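PDB 6MOS: thioredoxin from Thermosipho africanus, which probably acts as a thiol-disulfide oxidoreductase, reducing disulfides of partner proteins through a CxxC pair, as thioredoxins do. Local coordinates for residues A[29-35]-A[58-64]; A[51-57]-A[104-108]; A[76-82]-A[93-98]. All blocks are in the same frame, centred on the assembly; numbering follows the deposited sequence.

Interaction 1 (A[29-35]-A[58-64]); sequences KIEYFKN and DIEVIDV. With TAM (tris(hydroxyethyl)aminomethane), chain B.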
loop_
_atom_site.group_PDB
_atom_site.type_symbol
_atom_site.label_atom_id
_atom_site.label_comp_id
_atom_site.label_asym_id
_atom_site.label_seq_id
_atom_site.Cartn_x
_atom_site.Cartn_y
_atom_site.Cartn_z
ATOM N N LYS A 29 1.984 -5.710 6.766
ATOM C CA LYS A 29 1.456 -6.034 5.454
ATOM C C LYS A 29 1.236 -4.733 4.711
ATOM O O LYS A 29 0.789 -3.746 5.303
ATOM C CB LYS A 29 0.134 -6.799 5.540
ATOM C CG LYS A 29 -0.287 -7.394 4.218
ATOM C CD LYS A 29 -1.781 -7.637 4.162
ATOM C CE LYS A 29 -2.156 -8.278 2.844
ATOM N NZ LYS A 29 -3.602 -8.636 2.773
ATOM N N ILE A 30 1.573 -4.736 3.425
ATOM C CA ILE A 30 1.226 -3.656 2.511
ATOM C C ILE A 30 0.111 -4.139 1.598
ATOM O O ILE A 30 0.211 -5.219 1.008
ATOM C CB ILE A 30 2.436 -3.203 1.681
ATOM C CG1 ILE A 30 3.546 -2.694 2.612
ATOM C CG2 ILE A 30 1.999 -2.169 0.624
ATOM C CD1 ILE A 30 4.858 -2.414 1.905
ATOM N N GLU A 31 -0.945 -3.340 1.479
ATOM C CA GLU A 31 -2.013 -3.586 0.518
ATOM C C GLU A 31 -1.961 -2.475 -0.521
ATOM O O GLU A 31 -2.015 -1.296 -0.164
ATOM C CB GLU A 31 -3.373 -3.647 1.209
ATOM C CG GLU A 31 -3.521 -4.993 1.980
ATOM C CD GLU A 31 -4.864 -5.189 2.666
ATOM O OE1 GLU A 31 -5.636 -4.233 2.750
ATOM O OE2 GLU A 31 -5.144 -6.322 3.160
ATOM N N TYR A 32 -1.829 -2.856 -1.791
ATOM C CA TYR A 32 -1.660 -1.915 -2.897
ATOM C C TYR A 32 -2.873 -2.055 -3.804
ATOM O O TYR A 32 -3.055 -3.102 -4.425
ATOM C CB TYR A 32 -0.375 -2.221 -3.658
ATOM C CG TYR A 32 -0.078 -1.254 -4.775
ATOM C CD1 TYR A 32 0.397 0.009 -4.495
ATOM C CD2 TYR A 32 -0.256 -1.618 -6.102
ATOM C CE1 TYR A 32 0.663 0.905 -5.512
ATOM C CE2 TYR A 32 0.009 -0.725 -7.138
ATOM C CZ TYR A 32 0.468 0.534 -6.829
ATOM O OH TYR A 32 0.751 1.439 -7.839
ATOM N N PHE A 33 -3.695 -1.012 -3.883
ATOM C CA PHE A 33 -4.925 -1.040 -4.671
ATOM C C PHE A 33 -4.684 -0.356 -6.007
ATOM O O PHE A 33 -4.187 0.773 -6.049
ATOM C CB PHE A 33 -6.079 -0.364 -3.931
ATOM C CG PHE A 33 -6.422 -1.017 -2.614
ATOM C CD1 PHE A 33 -5.741 -0.668 -1.453
ATOM C CD2 PHE A 33 -7.423 -1.974 -2.540
ATOM C CE1 PHE A 33 -6.053 -1.266 -0.232
ATOM C CE2 PHE A 33 -7.744 -2.582 -1.325
ATOM C CZ PHE A 33 -7.059 -2.231 -0.174
ATOM N N LYS A 34 -5.033 -1.041 -7.095
ATOM C CA LYS A 34 -4.705 -0.543 -8.423
ATOM C C LYS A 34 -5.805 -0.937 -9.397
ATOM O O LYS A 34 -6.727 -1.684 -9.066
ATOM C CB LYS A 34 -3.334 -1.075 -8.886
ATOM C CG LYS A 34 -3.188 -2.620 -8.905
ATOM C CD LYS A 34 -3.698 -3.223 -10.231
ATOM C CE LYS A 34 -3.464 -4.725 -10.311
ATOM N NZ LYS A 34 -3.742 -5.202 -11.703
ATOM N N ASN A 35 -5.706 -0.411 -10.613
ATOM C CA ASN A 35 -6.350 -1.052 -11.744
ATOM C C ASN A 35 -5.396 -0.961 -12.924
ATOM O O ASN A 35 -4.369 -0.273 -12.870
ATOM C CB ASN A 35 -7.738 -0.463 -12.016
ATOM C CG ASN A 35 -7.693 0.923 -12.579
ATOM O OD1 ASN A 35 -6.982 1.201 -13.540
ATOM N ND2 ASN A 35 -8.478 1.808 -11.985
ATOM N N ASP A 58 5.031 -8.653 3.688
ATOM C CA ASP A 58 4.088 -9.183 2.709
ATOM C C ASP A 58 3.404 -8.036 1.986
ATOM O O ASP A 58 3.138 -6.989 2.578
ATOM C CB ASP A 58 3.022 -10.048 3.381
ATOM C CG ASP A 58 3.545 -11.385 3.838
ATOM O OD1 ASP A 58 4.646 -11.789 3.398
ATOM O OD2 ASP A 58 2.839 -12.032 4.632
ATOM N N ILE A 59 3.113 -8.228 0.701
ATOM C CA ILE A 59 2.395 -7.223 -0.070
ATOM C C ILE A 59 1.318 -7.914 -0.883
ATOM O O ILE A 59 1.582 -8.916 -1.557
ATOM C CB ILE A 59 3.319 -6.399 -0.989
ATOM C CG1 ILE A 59 2.488 -5.378 -1.764
ATOM C CG2 ILE A 59 4.096 -7.297 -1.949
ATOM C CD1 ILE A 59 3.321 -4.326 -2.464
ATOM N N GLU A 60 0.103 -7.397 -0.811
ATOM C CA GLU A 60 -0.994 -7.919 -1.605
ATOM C C GLU A 60 -1.377 -6.860 -2.628
ATOM O O GLU A 60 -1.645 -5.714 -2.257
ATOM C CB GLU A 60 -2.181 -8.276 -0.723
ATOM C CG GLU A 60 -3.323 -8.855 -1.526
ATOM C CD GLU A 60 -4.494 -9.297 -0.671
ATOM O OE1 GLU A 60 -4.456 -9.091 0.566
ATOM O OE2 GLU A 60 -5.463 -9.840 -1.256
ATOM N N VAL A 61 -1.363 -7.227 -3.904
ATOM C CA VAL A 61 -1.738 -6.306 -4.975
ATOM C C VAL A 61 -3.185 -6.608 -5.335
ATOM O O VAL A 61 -3.531 -7.755 -5.648
ATOM C CB VAL A 61 -0.806 -6.436 -6.190
ATOM C CG1 VAL A 61 -1.192 -5.416 -7.260
ATOM C CG2 VAL A 61 0.635 -6.215 -5.765
ATOM N N ILE A 62 -4.045 -5.599 -5.237
ATOM C CA ILE A 62 -5.487 -5.782 -5.308
ATOM C C ILE A 62 -5.995 -4.957 -6.478
ATOM O O ILE A 62 -5.770 -3.742 -6.525
ATOM C CB ILE A 62 -6.173 -5.362 -4.000
ATOM C CG1 ILE A 62 -5.633 -6.207 -2.845
ATOM C CG2 ILE A 62 -7.700 -5.474 -4.119
ATOM C CD1 ILE A 62 -5.965 -5.671 -1.481
ATOM N N ASP A 63 -6.661 -5.616 -7.426
ATOM C CA ASP A 63 -7.220 -4.933 -8.584
ATOM C C ASP A 63 -8.665 -4.568 -8.268
ATOM O O ASP A 63 -9.523 -5.448 -8.139
ATOM C CB ASP A 63 -7.128 -5.797 -9.838
ATOM C CG ASP A 63 -7.407 -4.991 -11.095
ATOM O OD1 ASP A 63 -8.579 -4.613 -11.285
ATOM O OD2 ASP A 63 -6.458 -4.724 -11.862
ATOM N N VAL A 64 -8.940 -3.261 -8.174
ATOM C CA VAL A 64 -10.244 -2.807 -7.697
ATOM C C VAL A 64 -11.335 -3.038 -8.730
ATOM O O VAL A 64 -12.521 -3.019 -8.384
ATOM C CB VAL A 64 -10.183 -1.325 -7.278
ATOM C CG1 VAL A 64 -9.116 -1.149 -6.209
ATOM C CG2 VAL A 64 -9.930 -0.398 -8.486
HETATM C C TAM B . -0.261 -12.616 -2.637
HETATM C C1 TAM B . -1.263 -12.145 -3.705
HETATM C C2 TAM B . 0.836 -11.597 -2.382
HETATM C C3 TAM B . -1.071 -12.936 -1.363
HETATM C C4 TAM B . -0.689 -11.205 -4.758
HETATM C C5 TAM B . 2.207 -12.103 -2.834
HETATM C C6 TAM B . -0.541 -12.370 -0.047
HETATM N N TAM B . 0.374 -13.841 -3.110
HETATM O O4 TAM B . -1.229 -9.938 -4.521
HETATM O O5 TAM B . 3.161 -11.074 -2.763
HETATM O O6 TAM B . 0.439 -13.203 0.548
#
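F33 and I62 lie side by side on one face of two parallel strands, 29-34 and 58-63. I62 CD1 comes 3.6 Å from F33 CE2. V64 CG1 packs on F33 CB, at the edge of the ring. Y70 and P71 of helix 69-73 pack on this pair, so this part is tight and apolar. On the other face Y32 and V61 also point the same way. V61 CG1 sits at the edge of the Y32 ring, 4.1 Å from Y32 CD2, and Y32 OH bonds to C41 O.

Six backbone bonds alternate in parallel register, from I30 N to D58 O at one end to V64 N to K34 O at the other.

D58, by contrast, is exposed to solvent. On the F33 face K29 stretches across to E60, with CG anti to its own backbone N (chi1 -168°), and forms salt bridges to E60 OE1 and E31 OE2. K29 NZ lies 2.8 Å from E31 OE2, on its anti lone pair. E31 OE1 bonds to Y70 OH. On the Y32 face K34 bends at chi2 (86°) to bring K34 NZ 2.8 Å from D63 OD2, and K34 NZ also pairs with D36. The tris molecule lies along the outer strand: V61 N donates to TAM O4 at 2.8 Å, and TAM O5 donates to I59 O. The two strands and helix 39-55, which links them in sequence, form the beta-alpha-beta unit of the thioredoxin fold.

Interaction 2 (A[51-57]-A[104-108]); sequences IAKNFDI and INTIE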
loop_
_atom_site.group_PDB
_atom_site.type_symbol
_atom_site.label_atom_id
_atom_site.label_comp_id
_atom_site.label_asym_id
_atom_site.label_seq_id
_atom_site.Cartn_x
_atom_site.Cartn_y
_atom_site.Cartn_z
ATOM N N ILE A 51 10.097 -2.005 -2.225
ATOM C CA ILE A 51 10.007 -1.571 -0.831
ATOM C C ILE A 51 9.626 -2.740 0.067
ATOM O O ILE A 51 10.223 -2.954 1.130
ATOM C CB ILE A 51 8.996 -0.418 -0.699
ATOM C CG1 ILE A 51 9.516 0.832 -1.403
ATOM C CG2 ILE A 51 8.694 -0.115 0.760
ATOM C CD1 ILE A 51 8.414 1.812 -1.755
ATOM N N ALA A 52 8.620 -3.513 -0.349
ATOM C CA ALA A 52 8.149 -4.629 0.468
ATOM C C ALA A 52 9.226 -5.698 0.606
ATOM O O ALA A 52 9.482 -6.205 1.705
ATOM C CB ALA A 52 6.875 -5.218 -0.137
ATOM N N LYS A 53 9.872 -6.048 -0.508
ATOM C CA LYS A 53 10.989 -6.985 -0.464
ATOM C C LYS A 53 12.122 -6.445 0.400
ATOM O O LYS A 53 12.771 -7.199 1.133
ATOM C CB LYS A 53 11.477 -7.266 -1.887
ATOM C CG LYS A 53 12.651 -8.225 -1.976
ATOM C CD LYS A 53 13.725 -7.709 -2.931
ATOM C CE LYS A 53 14.750 -8.795 -3.279
ATOM N NZ LYS A 53 15.191 -9.624 -2.112
ATOM N N ASN A 54 12.362 -5.132 0.337
ATOM C CA ASN A 54 13.451 -4.520 1.090
ATOM C C ASN A 54 13.231 -4.611 2.594
ATOM O O ASN A 54 14.203 -4.683 3.356
ATOM C CB ASN A 54 13.601 -3.063 0.679
ATOM C CG ASN A 54 15.037 -2.638 0.587
ATOM O OD1 ASN A 54 15.688 -2.831 -0.442
ATOM N ND2 ASN A 54 15.550 -2.055 1.667
ATOM N N PHE A 55 11.976 -4.595 3.042
ATOM C CA PHE A 55 11.647 -4.676 4.459
ATOM C C PHE A 55 11.099 -6.038 4.861
ATOM O O PHE A 55 10.678 -6.205 6.011
ATOM C CB PHE A 55 10.637 -3.589 4.841
ATOM C CG PHE A 55 11.180 -2.194 4.770
ATOM C CD1 PHE A 55 11.897 -1.663 5.827
ATOM C CD2 PHE A 55 10.956 -1.401 3.655
ATOM C CE1 PHE A 55 12.388 -0.374 5.770
ATOM C CE2 PHE A 55 11.446 -0.106 3.587
ATOM C CZ PHE A 55 12.164 0.409 4.648
ATOM N N ASP A 56 11.087 -7.008 3.945
ATOM C CA ASP A 56 10.531 -8.332 4.204
ATOM C C ASP A 56 9.104 -8.236 4.736
ATOM O O ASP A 56 8.743 -8.868 5.729
ATOM C CB ASP A 56 11.418 -9.117 5.166
ATOM C CG ASP A 56 12.805 -9.327 4.623
ATOM O OD1 ASP A 56 12.954 -10.184 3.727
ATOM O OD2 ASP A 56 13.740 -8.638 5.085
ATOM N N ILE A 57 8.288 -7.419 4.072
ATOM C CA ILE A 57 6.882 -7.253 4.424
ATOM C C ILE A 57 6.038 -7.857 3.311
ATOM O O ILE A 57 6.311 -7.623 2.127
ATOM C CB ILE A 57 6.535 -5.770 4.646
ATOM C CG1 ILE A 57 7.219 -5.242 5.910
ATOM C CG2 ILE A 57 5.020 -5.567 4.728
ATOM C CD1 ILE A 57 7.012 -3.745 6.111
ATOM N N ILE A 104 7.754 4.867 2.285
ATOM C CA ILE A 104 8.980 4.356 2.891
ATOM C C ILE A 104 9.189 4.977 4.262
ATOM O O ILE A 104 9.552 4.288 5.229
ATOM C CB ILE A 104 10.186 4.607 1.969
ATOM C CG1 ILE A 104 10.035 3.811 0.673
ATOM C CG2 ILE A 104 11.482 4.215 2.682
ATOM C CD1 ILE A 104 11.018 4.209 -0.409
ATOM N N ASN A 105 8.960 6.289 4.371
ATOM C CA ASN A 105 9.189 6.974 5.636
ATOM C C ASN A 105 8.281 6.431 6.733
ATOM O O ASN A 105 8.715 6.266 7.879
ATOM C CB ASN A 105 8.986 8.474 5.457
ATOM C CG ASN A 105 9.804 9.278 6.426
ATOM O OD1 ASN A 105 9.260 9.925 7.325
ATOM N ND2 ASN A 105 11.126 9.235 6.264
ATOM N N THR A 106 7.019 6.141 6.402
ATOM C CA THR A 106 6.099 5.611 7.405
ATOM C C THR A 106 6.515 4.213 7.838
ATOM O O THR A 106 6.469 3.888 9.033
ATOM C CB THR A 106 4.664 5.603 6.864
ATOM O OG1 THR A 106 4.233 6.948 6.625
ATOM C CG2 THR A 106 3.712 4.945 7.849
ATOM N N ILE A 107 6.931 3.377 6.882
ATOM C CA ILE A 107 7.377 2.031 7.224
ATOM C C ILE A 107 8.595 2.096 8.135
ATOM O O ILE A 107 8.680 1.374 9.135
ATOM C CB ILE A 107 7.656 1.217 5.945
ATOM C CG1 ILE A 107 6.374 1.054 5.136
ATOM C CG2 ILE A 107 8.242 -0.138 6.282
ATOM C CD1 ILE A 107 6.522 0.176 3.892
ATOM N N GLU A 108 9.536 2.994 7.831
ATOM C CA GLU A 108 10.738 3.092 8.656
ATOM C C GLU A 108 10.419 3.613 10.051
ATOM O O GLU A 108 10.889 3.049 11.051
ATOM C CB GLU A 108 11.780 3.972 7.967
ATOM C CG GLU A 108 12.552 3.209 6.912
ATOM C CD GLU A 108 13.721 3.982 6.341
ATOM O OE1 GLU A 108 13.693 5.230 6.388
ATOM O OE2 GLU A 108 14.670 3.333 5.845
#
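Two helices of the thioredoxin fold, 39-55 and 100-115, meet here through apolar side chains. Their short segments run in nearly the same direction, 20° apart, with axes 11.5 Å apart. Large side chains span that distance.

F55 is central. I107 CG2 sits over one face of its ring, 3.9 Å from the centroid and 9° off the normal, a CH-pi contact. The ring reaches it with CG anti to the F55 carbonyl carbon (chi1 -68°). I104 CG2 lies at the ring edge, near its plane. E108 crosses the ring at about a right angle, and its CG comes 3.6 Å from F55 CZ. The apolar part of the glutamate makes this approach.

I51 packs one turn earlier. Its CD1 is 3.5 Å from I104 CG1, and its CG2 is 3.8 Å from I107 CD1. I57 follows the helix and slides past I107 in the opposite direction, with CD1 3.8 Å from I107 CG2. That methyl therefore touches both F55 and I57. A Schellman motif at D56 turns the chain so that I57 can return to the contact.

I57 and I107 both touch I30 of strand 29-34, and I107 also touches I84 of strand 81-86. The helices thus pack together against one side of the sheet, while F55 reaches on to L111 of helix 100-115.

Interaction 3 (A[76-82]-A[93-98]); sequences VFTVPTV and RFARNF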
loop_
_atom_site.group_PDB
_atom_site.type_symbol
_atom_site.label_atom_id
_atom_site.label_comp_id
_atom_site.label_asym_id
_atom_site.label_seq_id
_atom_site.Cartn_x
_atom_site.Cartn_y
_atom_site.Cartn_z
ATOM N N VAL A 76 -12.084 1.999 -0.297
ATOM C CA VAL A 76 -11.057 2.417 -1.242
ATOM C C VAL A 76 -11.750 2.782 -2.542
ATOM O O VAL A 76 -12.429 1.939 -3.142
ATOM C CB VAL A 76 -10.029 1.303 -1.478
ATOM C CG1 VAL A 76 -9.084 1.691 -2.626
ATOM C CG2 VAL A 76 -9.284 0.997 -0.194
ATOM N N PHE A 77 -11.572 4.025 -2.984
ATOM C CA PHE A 77 -12.255 4.532 -4.166
ATOM C C PHE A 77 -11.333 5.068 -5.238
ATOM O O PHE A 77 -11.746 5.138 -6.398
ATOM C CB PHE A 77 -13.240 5.638 -3.775
ATOM C CG PHE A 77 -14.088 5.272 -2.624
ATOM C CD1 PHE A 77 -14.979 4.219 -2.726
ATOM C CD2 PHE A 77 -13.984 5.952 -1.429
ATOM C CE1 PHE A 77 -15.758 3.852 -1.656
ATOM C CE2 PHE A 77 -14.765 5.597 -0.356
ATOM C CZ PHE A 77 -15.652 4.543 -0.466
ATOM N N THR A 78 -10.128 5.478 -4.892
ATOM C CA THR A 78 -9.161 5.967 -5.858
ATOM C C THR A 78 -7.955 5.041 -5.891
ATOM O O THR A 78 -7.626 4.386 -4.901
ATOM C CB THR A 78 -8.705 7.399 -5.527
ATOM O OG1 THR A 78 -7.714 7.806 -6.479
ATOM C CG2 THR A 78 -8.154 7.493 -4.111
ATOM N N VAL A 79 -7.298 4.984 -7.043
ATOM C CA VAL A 79 -6.030 4.267 -7.144
ATOM C C VAL A 79 -4.968 5.220 -7.684
ATOM O O VAL A 79 -5.286 6.137 -8.457
ATOM C CB VAL A 79 -6.171 2.992 -8.000
ATOM C CG1 VAL A 79 -7.098 2.036 -7.312
ATOM C CG2 VAL A 79 -6.758 3.318 -9.364
ATOM N N PRO A 80 -3.698 5.071 -7.297
ATOM C CA PRO A 80 -3.293 4.039 -6.329
ATOM C C PRO A 80 -3.727 4.381 -4.905
ATOM O O PRO A 80 -3.834 5.564 -4.561
ATOM C CB PRO A 80 -1.773 4.019 -6.466
ATOM C CG PRO A 80 -1.422 5.421 -6.881
ATOM C CD PRO A 80 -2.552 5.851 -7.801
ATOM N N THR A 81 -4.026 3.365 -4.094
ATOM C CA THR A 81 -4.157 3.544 -2.657
ATOM C C THR A 81 -3.214 2.551 -1.997
ATOM O O THR A 81 -3.110 1.407 -2.441
ATOM C CB THR A 81 -5.606 3.343 -2.153
ATOM O OG1 THR A 81 -6.460 4.405 -2.612
ATOM C CG2 THR A 81 -5.661 3.283 -0.627
ATOM N N VAL A 82 -2.494 3.004 -0.976
ATOM C CA VAL A 82 -1.561 2.163 -0.234
ATOM C C VAL A 82 -2.023 2.121 1.212
ATOM O O VAL A 82 -2.252 3.167 1.824
ATOM C CB VAL A 82 -0.112 2.679 -0.330
ATOM C CG1 VAL A 82 0.797 1.826 0.534
ATOM C CG2 VAL A 82 0.368 2.642 -1.765
ATOM N N ARG A 93 -2.946 5.041 5.706
ATOM C CA ARG A 93 -3.495 4.933 4.367
ATOM C C ARG A 93 -2.960 6.085 3.525
ATOM O O ARG A 93 -2.849 7.223 4.007
ATOM C CB ARG A 93 -5.031 4.934 4.409
ATOM C CG ARG A 93 -5.710 4.796 3.061
ATOM C CD ARG A 93 -7.226 4.805 3.200
ATOM N NE ARG A 93 -7.717 3.681 3.984
ATOM C CZ ARG A 93 -8.888 3.082 3.766
ATOM N NH1 ARG A 93 -9.671 3.511 2.784
ATOM N NH2 ARG A 93 -9.262 2.053 4.513
ATOM N N PHE A 94 -2.585 5.781 2.284
ATOM C CA PHE A 94 -2.137 6.788 1.324
ATOM C C PHE A 94 -3.070 6.756 0.122
ATOM O O PHE A 94 -3.182 5.730 -0.547
ATOM C CB PHE A 94 -0.700 6.528 0.865
ATOM C CG PHE A 94 0.298 6.433 1.979
ATOM C CD1 PHE A 94 0.500 5.237 2.652
ATOM C CD2 PHE A 94 1.059 7.533 2.342
ATOM C CE1 PHE A 94 1.434 5.144 3.677
ATOM C CE2 PHE A 94 2.001 7.441 3.368
ATOM C CZ PHE A 94 2.184 6.251 4.033
ATOM N N ALA A 95 -3.729 7.873 -0.164
ATOM C CA ALA A 95 -4.556 7.944 -1.361
ATOM C C ALA A 95 -4.561 9.387 -1.845
ATOM O O ALA A 95 -4.218 10.306 -1.096
ATOM C CB ALA A 95 -5.983 7.467 -1.099
ATOM N N ARG A 96 -4.929 9.563 -3.111
ATOM C CA ARG A 96 -5.133 10.880 -3.724
ATOM C C ARG A 96 -3.835 11.635 -3.975
ATOM O O ARG A 96 -3.475 11.875 -5.133
ATOM C CB ARG A 96 -6.075 11.740 -2.873
ATOM C CG ARG A 96 -7.542 11.370 -3.012
ATOM C CD ARG A 96 -8.422 12.160 -2.056
ATOM N NE ARG A 96 -9.824 11.754 -2.148
ATOM C CZ ARG A 96 -10.343 10.696 -1.527
ATOM N NH1 ARG A 96 -9.573 9.922 -0.765
ATOM N NH2 ARG A 96 -11.633 10.406 -1.670
ATOM N N ASN A 97 -3.130 12.042 -2.918
ATOM C CA ASN A 97 -1.914 12.843 -3.091
ATOM C C ASN A 97 -0.849 12.349 -2.117
ATOM O O ASN A 97 -0.874 12.691 -0.929
ATOM C CB ASN A 97 -2.184 14.331 -2.900
ATOM C CG ASN A 97 -1.298 15.199 -3.783
ATOM O OD1 ASN A 97 -0.701 14.721 -4.751
ATOM N ND2 ASN A 97 -1.206 16.482 -3.452
ATOM N N PHE A 98 0.089 11.558 -2.632
ATOM C CA PHE A 98 1.206 11.061 -1.841
ATOM C C PHE A 98 2.318 10.627 -2.784
ATOM O O PHE A 98 2.066 10.267 -3.941
ATOM C CB PHE A 98 0.781 9.894 -0.945
ATOM C CG PHE A 98 0.443 8.644 -1.697
ATOM C CD1 PHE A 98 -0.826 8.461 -2.242
ATOM C CD2 PHE A 98 1.382 7.634 -1.843
ATOM C CE1 PHE A 98 -1.136 7.299 -2.919
ATOM C CE2 PHE A 98 1.073 6.468 -2.535
ATOM C CZ PHE A 98 -0.187 6.302 -3.068
HETATM O O HOH W 1 -4.857 7.716 -5.387
#
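V82 and F94 form an antiparallel hydrogen-bonded pair in the beta hairpin of strands 81-86 and 89-95, part of the thioredoxin sheet. V82 N gives a bond to F94 O at 2.8 Å. F94 N returns one to V82 O at 2.7 Å. Both donors lie in the carbonyl planes of their acceptors.

The apolar contacts fall into two groups. In the first, round V82, F94 and F98, V82 CB meets F94 CD1, and V82 CG2 lies 3.9 Å from F98 CZ. F98 folds back with CG between its backbone N and carbonyl carbon (chi1 69°). This puts its ring under F94 CB, which sits over the ring centre. P80 O lies in plane at the edge of the same ring. P80 follows a cis peptide bond and touches C38 and C41, the disulfide pair; a cis-proline beside the CxxC is a hallmark of thioredoxins. In the second, round T78, T81 and A95, T78 CG2 packs on A95 CB at 3.7 Å, and T81 CG2 meets R93 CG.

The polar contacts are few. T81 OG1 donates to T78 O at 2.6 Å, tilted 33° from the carbonyl plane, and also touches A95 CB. A valine here would probably leave T78 O without this donor and residues 78-81 less firmly tied together. R93 NE pairs with E90. One water bridges the segments: it donates to P80 O, accepts from R96 N at 2.9 Å, and bonds to T78 OG1.

How the interactions relate
From the N terminus, strand 29-34 comes first and helix 39-55 follows. Interaction 1 closes the loop when the chain returns as strand 58-63. Interaction 2 begins inside that loop, at the end of the helix, and closes only at helix 100-115. The two therefore cross. They touch where I30 meets I107 and where A52 meets I59. Interaction 3 opens after interaction 1 has closed, and it is nested inside the long loop of interaction 2. It joins the hairpin strands. Strand 81-86 lies beside strand 29-34, so interactions 1 and 3 share one sheet. T106 touches F94, which brings helix 100-115 against the hairpin.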